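Local coordinates for protein L-talarate/Galactarate Dehydratase (Salmonella typhimurium, PDB 2PP0) that catalyses the magnesium-dependent dehydration of L-talarate and galactarate to 5-keto-4-deoxy-D-glucarate, and also epimerises L-talarate to galactarate, at residues N166-F171 with F350-P355; A326-M331 with W346-E351; E359-R364 with L376-S381. One frame throughout, in Å; residues are numbered along the deposited sequence.

Contact 1 of 3, residues N166-F171 with F350-P355; sequences NTSGGF and FEWLNP
Phe-350 packs against Thr-167, Ser-168 and Phe-171, and its side chain can be followed atom by atom. Phe-350 CB lies 3.8 Å from Ser-168 OG. The chi1 of -77° sets CG anti to the carbonyl carbon and swings the ring toward 166-171. Along one side of the ring, Phe-350 CD2 passes 3.5 Å from Ser-168 OG, while the same CD2 stands over the centre of one face of the Trp-352 indole. Further out, Phe-350 CE2 comes within 3.9 Å of Phe-171 CZ. The two phenyl rings meet edge against edge here, their side chains crossing at about a right angle. At the tip, Phe-350 CZ touches the methyl CG2 of Thr-167 at 3.5 Å, and CE1 rests on CB of the same threonine. Both segments run into the loops that follow barrel strands 161-166 and 346-349, at their C-terminal ends. These are the first and last strands of the (β/α)7β barrel of the enolase superfamily, which pair in parallel to close it; the substrate site lies at these ends. Thr-167 OG1 accordingly bonds to Glu-348, a substrate-binding residue. The sole hydrogen bond directly across the two segments runs from Ser-168 OG to Glu-351 OE1, 2.6 Å long. It meets the carboxylate on its syn side, 26° out of plane. Glu-351 is folded at chi2 (-91°), which turns its carboxylate back toward the serine, and its other oxygen, OE2, accepts a hydrogen bond from the backbone N of Thr-11 of the second subunit. Upstream of Phe-171 the turn is fixed by an Asx motif: Gly-169 N donates to Asn-166 OD1 at 2.8 Å, in the carbonyl plane and on a lone pair.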
loop_
_atom_site.group_PDB
_atom_site.type_symbol
_atom_site.label_atom_id
_atom_site.label_comp_id
_atom_site.label_asym_id
_atom_site.label_seq_id
_atom_site.Cartn_x
_atom_site.Cartn_y
_atom_site.Cartn_z
ATOM N N ASN B 166 -28.338 0.492 5.391
ATOM C CA ASN B 166 -28.549 1.046 6.725
ATOM C C ASN B 166 -28.641 -0.038 7.794
ATOM O O ASN B 166 -29.189 -1.114 7.555
ATOM C CB ASN B 166 -29.813 1.906 6.775
ATOM C CG ASN B 166 -30.177 2.316 8.198
ATOM O OD1 ASN B 166 -30.763 1.538 8.950
ATOM N ND2 ASN B 166 -29.812 3.533 8.577
ATOM N N THR B 167 -28.100 0.267 8.973
ATOM C CA THR B 167 -28.098 -0.653 10.113
ATOM C C THR B 167 -28.912 -0.085 11.276
ATOM O O THR B 167 -29.587 -0.828 11.993
ATOM C CB THR B 167 -26.654 -0.912 10.604
ATOM O OG1 THR B 167 -25.949 -1.677 9.620
ATOM C CG2 THR B 167 -26.654 -1.672 11.929
ATOM N N SER B 168 -28.837 1.233 11.448
ATOM C CA SER B 168 -29.540 1.948 12.511
ATOM C C SER B 168 -31.001 1.557 12.716
ATOM O O SER B 168 -31.460 1.432 13.854
ATOM C CB SER B 168 -29.480 3.457 12.256
ATOM O OG SER B 168 -28.160 3.946 12.386
ATOM N N GLY B 169 -31.732 1.372 11.621
ATOM C CA GLY B 169 -33.140 1.034 11.736
ATOM C C GLY B 169 -33.500 -0.440 11.788
ATOM O O GLY B 169 -34.669 -0.794 11.611
ATOM N N GLY B 170 -32.520 -1.303 12.036
ATOM C CA GLY B 170 -32.810 -2.727 12.087
ATOM C C GLY B 170 -32.389 -3.432 13.363
ATOM O O GLY B 170 -32.166 -4.643 13.350
ATOM N N PHE B 171 -32.287 -2.688 14.462
ATOM C CA PHE B 171 -31.877 -3.256 15.749
ATOM C C PHE B 171 -32.980 -4.031 16.475
ATOM O O PHE B 171 -34.171 -3.838 16.212
ATOM C CB PHE B 171 -31.319 -2.147 16.645
ATOM C CG PHE B 171 -29.873 -1.815 16.370
ATOM C CD1 PHE B 171 -28.853 -2.512 17.012
ATOM C CD2 PHE B 171 -29.530 -0.805 15.470
ATOM C CE1 PHE B 171 -27.507 -2.207 16.769
ATOM C CE2 PHE B 171 -28.187 -0.491 15.216
ATOM C CZ PHE B 171 -27.174 -1.193 15.868
ATOM N N PHE B 350 -24.955 4.722 9.615
ATOM C CA PHE B 350 -25.435 5.059 10.951
ATOM C C PHE B 350 -25.479 6.588 10.891
ATOM O O PHE B 350 -24.650 7.201 10.216
ATOM C CB PHE B 350 -24.437 4.676 12.051
ATOM C CG PHE B 350 -24.404 3.212 12.390
ATOM C CD1 PHE B 350 -23.686 2.314 11.608
ATOM C CD2 PHE B 350 -25.042 2.741 13.536
ATOM C CE1 PHE B 350 -23.598 0.970 11.966
ATOM C CE2 PHE B 350 -24.959 1.397 13.899
ATOM C CZ PHE B 350 -24.234 0.513 13.113
ATOM N N GLU B 351 -26.423 7.208 11.588
ATOM C CA GLU B 351 -26.506 8.666 11.591
ATOM C C GLU B 351 -25.847 9.192 12.864
ATOM O O GLU B 351 -25.631 10.395 13.023
ATOM C CB GLU B 351 -27.970 9.120 11.555
ATOM C CG GLU B 351 -28.784 8.697 12.775
ATOM C CD GLU B 351 -29.480 7.355 12.597
ATOM O OE1 GLU B 351 -28.846 6.401 12.101
ATOM O OE2 GLU B 351 -30.669 7.256 12.967
ATOM N N TRP B 352 -25.519 8.268 13.759
ATOM C CA TRP B 352 -24.918 8.581 15.047
ATOM C C TRP B 352 -23.845 9.657 15.069
ATOM O O TRP B 352 -23.873 10.546 15.918
ATOM C CB TRP B 352 -24.341 7.305 15.664
ATOM C CG TRP B 352 -25.356 6.230 15.917
ATOM C CD1 TRP B 352 -26.697 6.277 15.649
ATOM C CD2 TRP B 352 -25.105 4.940 16.481
ATOM N NE1 TRP B 352 -27.296 5.093 16.012
ATOM C CE2 TRP B 352 -26.340 4.254 16.525
ATOM C CE3 TRP B 352 -23.955 4.296 16.955
ATOM C CZ2 TRP B 352 -26.457 2.956 17.023
ATOM C CZ3 TRP B 352 -24.069 3.004 17.450
ATOM C CH2 TRP B 352 -25.314 2.348 17.479
ATOM N N LEU B 353 -22.895 9.578 14.144
ATOM C CA LEU B 353 -21.799 10.538 14.109
ATOM C C LEU B 353 -22.075 11.833 13.347
ATOM O O LEU B 353 -21.271 12.760 13.404
ATOM C CB LEU B 353 -20.544 9.866 13.535
ATOM C CG LEU B 353 -20.147 8.535 14.193
ATOM C CD1 LEU B 353 -18.834 8.038 13.599
ATOM C CD2 LEU B 353 -20.009 8.718 15.705
ATOM N N ASN B 354 -23.203 11.904 12.644
ATOM C CA ASN B 354 -23.540 13.104 11.870
ATOM C C ASN B 354 -23.298 14.422 12.604
ATOM O O ASN B 354 -22.666 15.323 12.064
ATOM C CB ASN B 354 -25.000 13.069 11.395
ATOM C CG ASN B 354 -25.233 12.063 10.295
ATOM O OD1 ASN B 354 -24.289 11.607 9.645
ATOM N ND2 ASN B 354 -26.496 11.717 10.064
ATOM N N PRO B 355 -23.794 14.551 13.848
ATOM C CA PRO B 355 -23.608 15.789 14.612
ATOM C C PRO B 355 -22.178 16.170 15.014
ATOM O O PRO B 355 -21.938 17.291 15.457
ATOM C CB PRO B 355 -24.522 15.589 15.825
ATOM C CG PRO B 355 -24.551 14.103 15.993
ATOM C CD PRO B 355 -24.658 13.607 14.580
#

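Contact 2 of 3, residues A326-M331 with W346-E351; sequences APHFAM and WLEHFE
Ala-326 and Trp-346 set the backbones closest, and a CA-H...O contact joins Ala-326 CA to Trp-346 O. Segment 326-331 runs in the same direction as strand 346-349, and the CA separation grows from 4.8 Å (Ala-326 to Trp-346) to 5.8 Å (Phe-329 to Glu-348). Phe-329 and Ala-330 both have positive phi, which turns the loop sharply before helix 331-339. One water bridges the two segments: it donates to Pro-327 O and to Phe-329 O, and accepts from Glu-348 N at 2.8 Å. Glu-348, extended with CG anti to its N (chi1 172°), points its carboxylate at the loop. Glu-348 OE1 accepts from Phe-329 N at 2.8 Å, on the anti side and 29° out of the carboxylate plane. These are the C-terminal ends of the seventh and eighth strands of the barrel, where the enolase superfamily carries its catalytic groups: His-328 is the proton donor/acceptor, its ND1 bonded to Asp-301, and Glu-348 binds substrate, its OE2 salt-bridged to Lys-195 and hydrogen-bonded to Thr-167 OG1. The two side chains lie alongside each other, ring and carboxylate planes steeply inclined, with His-328 CD2 3.3 Å from Glu-348 OE1. Beyond them Phe-329 turns a ring edge onto one face of Phe-350, a T-shaped pair with centroids 5.1 Å apart and planes at 89°. Met-331 lies along the strand edge marked by Glu-348 O. Its CB packs on the Leu-347 side chain, and the extended chain then runs beside His-349, with Met-331 SD 3.8 Å from His-349 CD2. The terminal Met-331 CE ends 3.4 Å from Phe-350 O.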
loop_
_atom_site.group_PDB
_atom_site.type_symbol
_atom_site.label_atom_id
_atom_site.label_comp_id
_atom_site.label_asym_id
_atom_site.label_seq_id
_atom_site.Cartn_x
_atom_site.Cartn_y
_atom_site.Cartn_z
ATOM N N ALA B 326 -16.525 -4.969 3.295
ATOM C CA ALA B 326 -17.681 -4.282 3.858
ATOM C C ALA B 326 -17.265 -3.791 5.241
ATOM O O ALA B 326 -17.554 -4.437 6.259
ATOM C CB ALA B 326 -18.876 -5.223 3.959
ATOM N N PRO B 327 -16.570 -2.639 5.291
ATOM C CA PRO B 327 -16.089 -2.026 6.535
ATOM C C PRO B 327 -17.216 -1.790 7.536
ATOM O O PRO B 327 -18.373 -1.575 7.161
ATOM C CB PRO B 327 -15.469 -0.709 6.066
ATOM C CG PRO B 327 -15.096 -0.976 4.636
ATOM C CD PRO B 327 -16.274 -1.771 4.135
ATOM N N HIS B 328 -16.872 -1.817 8.815
ATOM C CA HIS B 328 -17.867 -1.614 9.855
ATOM C C HIS B 328 -17.878 -0.202 10.427
ATOM O O HIS B 328 -16.827 0.350 10.761
ATOM C CB HIS B 328 -17.643 -2.624 10.985
ATOM C CG HIS B 328 -18.355 -2.280 12.254
ATOM N ND1 HIS B 328 -17.764 -1.554 13.266
ATOM C CD2 HIS B 328 -19.619 -2.536 12.663
ATOM C CE1 HIS B 328 -18.634 -1.379 14.245
ATOM N NE2 HIS B 328 -19.767 -1.964 13.904
ATOM N N PHE B 329 -19.072 0.380 10.521
ATOM C CA PHE B 329 -19.236 1.706 11.115
ATOM C C PHE B 329 -18.382 2.775 10.429
ATOM O O PHE B 329 -18.043 2.652 9.251
ATOM C CB PHE B 329 -18.875 1.599 12.608
ATOM C CG PHE B 329 -19.365 2.742 13.465
ATOM C CD1 PHE B 329 -20.678 3.194 13.380
ATOM C CD2 PHE B 329 -18.525 3.311 14.420
ATOM C CE1 PHE B 329 -21.150 4.193 14.241
ATOM C CE2 PHE B 329 -18.983 4.305 15.284
ATOM C CZ PHE B 329 -20.300 4.746 15.195
ATOM N N ALA B 330 -18.067 3.825 11.182
ATOM C CA ALA B 330 -17.253 4.956 10.738
ATOM C C ALA B 330 -17.236 5.212 9.226
ATOM O O ALA B 330 -16.167 5.236 8.613
ATOM C CB ALA B 330 -15.825 4.781 11.251
ATOM N N MET B 331 -18.411 5.424 8.632
ATOM C CA MET B 331 -18.485 5.671 7.194
ATOM C C MET B 331 -17.697 6.915 6.787
ATOM O O MET B 331 -17.253 7.032 5.640
ATOM C CB MET B 331 -19.952 5.782 6.729
ATOM C CG MET B 331 -20.806 6.812 7.463
ATOM S SD MET B 331 -22.534 6.841 6.893
ATOM C CE MET B 331 -23.014 8.473 7.464
ATOM N N TRP B 346 -19.298 -2.592 0.107
ATOM C CA TRP B 346 -20.523 -2.061 0.701
ATOM C C TRP B 346 -20.145 -1.136 1.857
ATOM O O TRP B 346 -19.173 -1.398 2.572
ATOM C CB TRP B 346 -21.397 -3.185 1.255
ATOM C CG TRP B 346 -22.325 -3.796 0.263
ATOM C CD1 TRP B 346 -22.097 -4.894 -0.513
ATOM C CD2 TRP B 346 -23.651 -3.354 -0.042
ATOM N NE1 TRP B 346 -23.203 -5.168 -1.280
ATOM C CE2 TRP B 346 -24.173 -4.237 -1.011
ATOM C CE3 TRP B 346 -24.452 -2.297 0.411
ATOM C CZ2 TRP B 346 -25.463 -4.098 -1.537
ATOM C CZ3 TRP B 346 -25.735 -2.157 -0.110
ATOM C CH2 TRP B 346 -26.227 -3.054 -1.074
ATOM N N LEU B 347 -20.912 -0.062 2.036
ATOM C CA LEU B 347 -20.670 0.894 3.116
ATOM C C LEU B 347 -21.848 0.816 4.085
ATOM O O LEU B 347 -23.002 0.753 3.667
ATOM C CB LEU B 347 -20.546 2.324 2.563
ATOM C CG LEU B 347 -20.037 3.409 3.527
ATOM C CD1 LEU B 347 -18.577 3.153 3.842
ATOM C CD2 LEU B 347 -20.198 4.796 2.904
ATOM N N GLU B 348 -21.548 0.830 5.377
ATOM C CA GLU B 348 -22.567 0.734 6.415
ATOM C C GLU B 348 -22.964 2.101 6.946
ATOM O O GLU B 348 -22.114 2.924 7.292
ATOM C CB GLU B 348 -22.045 -0.154 7.550
ATOM C CG GLU B 348 -22.915 -0.187 8.794
ATOM C CD GLU B 348 -22.436 -1.219 9.800
ATOM O OE1 GLU B 348 -21.202 -1.311 10.022
ATOM O OE2 GLU B 348 -23.297 -1.931 10.369
ATOM N N HIS B 349 -24.264 2.345 7.018
ATOM C CA HIS B 349 -24.744 3.636 7.488
ATOM C C HIS B 349 -25.360 3.688 8.882
ATOM O O HIS B 349 -26.161 2.831 9.264
ATOM C CB HIS B 349 -25.749 4.211 6.481
ATOM C CG HIS B 349 -26.491 5.410 6.986
ATOM N ND1 HIS B 349 -27.490 5.321 7.932
ATOM C CD2 HIS B 349 -26.370 6.726 6.689
ATOM C CE1 HIS B 349 -27.952 6.531 8.196
ATOM N NE2 HIS B 349 -27.288 7.401 7.456
ATOM N N PHE B 350 -24.955 4.722 9.615
ATOM C CA PHE B 350 -25.435 5.059 10.951
ATOM C C PHE B 350 -25.479 6.588 10.891
ATOM O O PHE B 350 -24.650 7.201 10.216
ATOM C CB PHE B 350 -24.437 4.676 12.051
ATOM C CG PHE B 350 -24.404 3.212 12.390
ATOM C CD1 PHE B 350 -23.686 2.314 11.608
ATOM C CD2 PHE B 350 -25.042 2.741 13.536
ATOM C CE1 PHE B 350 -23.598 0.970 11.966
ATOM C CE2 PHE B 350 -24.959 1.397 13.899
ATOM C CZ PHE B 350 -24.234 0.513 13.113
ATOM N N GLU B 351 -26.423 7.208 11.588
ATOM C CA GLU B 351 -26.506 8.666 11.591
ATOM C C GLU B 351 -25.847 9.192 12.864
ATOM O O GLU B 351 -25.631 10.395 13.023
ATOM C CB GLU B 351 -27.970 9.120 11.555
ATOM C CG GLU B 351 -28.784 8.697 12.775
ATOM C CD GLU B 351 -29.480 7.355 12.597
ATOM O OE1 GLU B 351 -28.846 6.401 12.101
ATOM O OE2 GLU B 351 -30.669 7.256 12.967
HETATM O O HOH W 1 -19.044 1.130 6.659
#

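Contact 3 of 3, residues E359-R364 with L376-S381; sequences EQLELR and LGFTLS
The Phe-378 ring meets Glu-359 and Leu-361 with its edge. Glu-359 O lies in the ring plane, 3.2 Å from Phe-378 CE1. Both segments follow the last barrel strand: 359-364 leads into the hairpin of strands 362-364 and 367-369, whereas segment 376-381 leads toward helix 382-386 and strand 388-395, which pairs with strand 28-40 in the antiparallel sheet of the N-terminal capping domain. Close to the ring plane, Phe-378 CZ meets the leucine branch at Leu-361 CG, 3.6 Å away, with CD2 and CD1 only slightly farther, the two side chains crossing at about a right angle. Phe-378 also meets the ring of Phe-357, with the planes inclined to each other, and touches Glu-332 of helix 331-339. Gly-377 turns the chain just before the phenylalanine, with a phi/psi pair at which a CB would be jammed against the carbonyl O of Leu-376.

The second flat group is the Glu-359 carboxylate, which faces Thr-379 at a more open margin. Thr-379 N donates to Glu-359 OE1 at 2.7 Å, on the syn side and 20° out of the carboxylate plane. The other oxygen, Glu-359 OE2, lies 2.8 Å from Thr-379 OG1, a hydroxyl that also bonds Asn-358 OD1. Both oxygens of the acid thus turn toward one threonine, as the bend at chi2 (84°) allows. Backbone bonds of Thr-379 with Asn-358 and of Ser-381 with Leu-356 tie 376-381 to the residues just before 359-364. Ser-381 caps the following helix through OG, which accepts from the N of Ala-384. Nearer the ring, Glu-359 OE1 also lies 3.2 Å from Phe-378 CA.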
loop_
_atom_site.group_PDB
_atom_site.type_symbol
_atom_site.label_atom_id
_atom_site.label_comp_id
_atom_site.label_asym_id
_atom_site.label_seq_id
_atom_site.Cartn_x
_atom_site.Cartn_y
_atom_site.Cartn_z
ATOM N N GLU B 359 -20.006 18.945 8.048
ATOM C CA GLU B 359 -20.418 18.453 6.736
ATOM C C GLU B 359 -21.126 17.099 6.793
ATOM O O GLU B 359 -20.863 16.286 7.679
ATOM C CB GLU B 359 -19.193 18.347 5.822
ATOM C CG GLU B 359 -18.307 19.597 5.806
ATOM C CD GLU B 359 -17.297 19.637 6.945
ATOM O OE1 GLU B 359 -17.391 18.806 7.874
ATOM O OE2 GLU B 359 -16.402 20.508 6.913
ATOM N N GLN B 360 -22.021 16.863 5.840
ATOM C CA GLN B 360 -22.762 15.610 5.765
ATOM C C GLN B 360 -22.521 14.971 4.398
ATOM O O GLN B 360 -22.324 15.677 3.410
ATOM C CB GLN B 360 -24.262 15.863 5.953
ATOM C CG GLN B 360 -24.645 16.548 7.269
ATOM C CD GLN B 360 -24.152 15.796 8.498
ATOM O OE1 GLN B 360 -24.296 14.574 8.594
ATOM N NE2 GLN B 360 -23.578 16.527 9.451
ATOM N N LEU B 361 -22.536 13.642 4.344
ATOM C CA LEU B 361 -22.322 12.922 3.090
ATOM C C LEU B 361 -23.591 12.832 2.248
ATOM O O LEU B 361 -24.703 12.777 2.772
ATOM C CB LEU B 361 -21.799 11.509 3.364
ATOM C CG LEU B 361 -20.367 11.397 3.888
ATOM C CD1 LEU B 361 -20.080 9.954 4.284
ATOM C CD2 LEU B 361 -19.391 11.873 2.824
ATOM N N GLU B 362 -23.410 12.804 0.934
ATOM C CA GLU B 362 -24.527 12.735 0.005
ATOM C C GLU B 362 -24.945 11.300 -0.298
ATOM O O GLU B 362 -24.157 10.517 -0.824
ATOM C CB GLU B 362 -24.149 13.442 -1.301
ATOM C CG GLU B 362 -25.276 13.545 -2.324
ATOM C CD GLU B 362 -24.784 14.019 -3.689
ATOM O OE1 GLU B 362 -24.027 15.011 -3.739
ATOM O OE2 GLU B 362 -25.154 13.402 -4.712
ATOM N N LEU B 363 -26.186 10.963 0.042
ATOM C CA LEU B 363 -26.731 9.637 -0.225
ATOM C C LEU B 363 -27.694 9.780 -1.398
ATOM O O LEU B 363 -28.694 10.493 -1.307
ATOM C CB LEU B 363 -27.485 9.093 0.995
ATOM C CG LEU B 363 -28.163 7.727 0.807
ATOM C CD1 LEU B 363 -27.112 6.661 0.492
ATOM C CD2 LEU B 363 -28.933 7.347 2.077
ATOM N N ARG B 364 -27.390 9.103 -2.498
ATOM C CA ARG B 364 -28.223 9.181 -3.688
ATOM C C ARG B 364 -28.255 7.871 -4.466
ATOM O O ARG B 364 -27.217 7.260 -4.729
ATOM C CB ARG B 364 -27.723 10.327 -4.582
ATOM C CG ARG B 364 -28.348 10.380 -5.968
ATOM C CD ARG B 364 -28.190 11.769 -6.597
ATOM N NE ARG B 364 -26.798 12.222 -6.693
ATOM C CZ ARG B 364 -25.920 11.793 -7.598
ATOM N NH1 ARG B 364 -26.276 10.885 -8.504
ATOM N NH2 ARG B 364 -24.684 12.279 -7.605
ATOM N N LEU B 376 -10.333 13.615 4.857
ATOM C CA LEU B 376 -11.554 12.891 5.188
ATOM C C LEU B 376 -12.759 13.694 4.712
ATOM O O LEU B 376 -13.824 13.139 4.459
ATOM C CB LEU B 376 -11.646 12.659 6.703
ATOM C CG LEU B 376 -10.537 11.781 7.287
ATOM C CD1 LEU B 376 -10.630 11.746 8.817
ATOM C CD2 LEU B 376 -10.664 10.382 6.700
ATOM N N GLY B 377 -12.582 15.008 4.594
ATOM C CA GLY B 377 -13.666 15.865 4.142
ATOM C C GLY B 377 -14.641 16.265 5.237
ATOM O O GLY B 377 -15.820 16.502 4.974
ATOM N N PHE B 378 -14.151 16.347 6.468
ATOM C CA PHE B 378 -15.002 16.713 7.595
ATOM C C PHE B 378 -14.277 17.644 8.549
ATOM O O PHE B 378 -13.065 17.537 8.723
ATOM C CB PHE B 378 -15.430 15.456 8.371
ATOM C CG PHE B 378 -16.403 14.569 7.629
ATOM C CD1 PHE B 378 -17.741 14.931 7.501
ATOM C CD2 PHE B 378 -15.984 13.359 7.083
ATOM C CE1 PHE B 378 -18.648 14.102 6.842
ATOM C CE2 PHE B 378 -16.884 12.519 6.421
ATOM C CZ PHE B 378 -18.219 12.892 6.301
ATOM N N THR B 379 -15.019 18.566 9.158
ATOM C CA THR B 379 -14.446 19.479 10.141
ATOM C C THR B 379 -15.257 19.292 11.421
ATOM O O THR B 379 -16.463 19.061 11.367
ATOM C CB THR B 379 -14.526 20.959 9.701
ATOM O OG1 THR B 379 -15.897 21.336 9.530
ATOM C CG2 THR B 379 -13.769 21.168 8.397
ATOM N N LEU B 380 -14.593 19.370 12.566
ATOM C CA LEU B 380 -15.262 19.196 13.852
ATOM C C LEU B 380 -16.270 20.306 14.127
ATOM O O LEU B 380 -15.950 21.491 14.027
ATOM C CB LEU B 380 -14.229 19.148 14.975
ATOM C CG LEU B 380 -13.286 17.942 14.947
ATOM C CD1 LEU B 380 -12.206 18.105 16.006
ATOM C CD2 LEU B 380 -14.086 16.661 15.175
ATOM N N SER B 381 -17.488 19.905 14.474
ATOM C CA SER B 381 -18.571 20.837 14.764
ATOM C C SER B 381 -18.462 21.383 16.180
ATOM O O SER B 381 -17.653 20.909 16.979
ATOM C CB SER B 381 -19.906 20.125 14.646
ATOM O OG SER B 381 -20.059 19.241 15.745
#

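How the contacts relate
Contacts 1 and 2 are neighbours in space, with centres about 9 Å apart, and share Phe-350 and Glu-351. Thr-167 OG1 meets Glu-348 OE2 at 2.8 Å and Asn-166 ND2 meets His-349 ND1 at 3.0 Å, so the ends of the first and eighth barrel strands are linked around the substrate-binding carboxylate. Glycerol, probably from the crystallisation liquor, is bound about 3 Å from the His-328 side chain, and glycerol also lies about 4 Å from that of Phe-171. Contact 3 sits farther out, its centre about 15 Å from that of contact 1 and 14 Å from that of contact 2. Pro-355 O to Ser-381 OG (2.7 Å) and Asn-354 O to Gln-360 NE2 (3.0 Å) join it to contact 1.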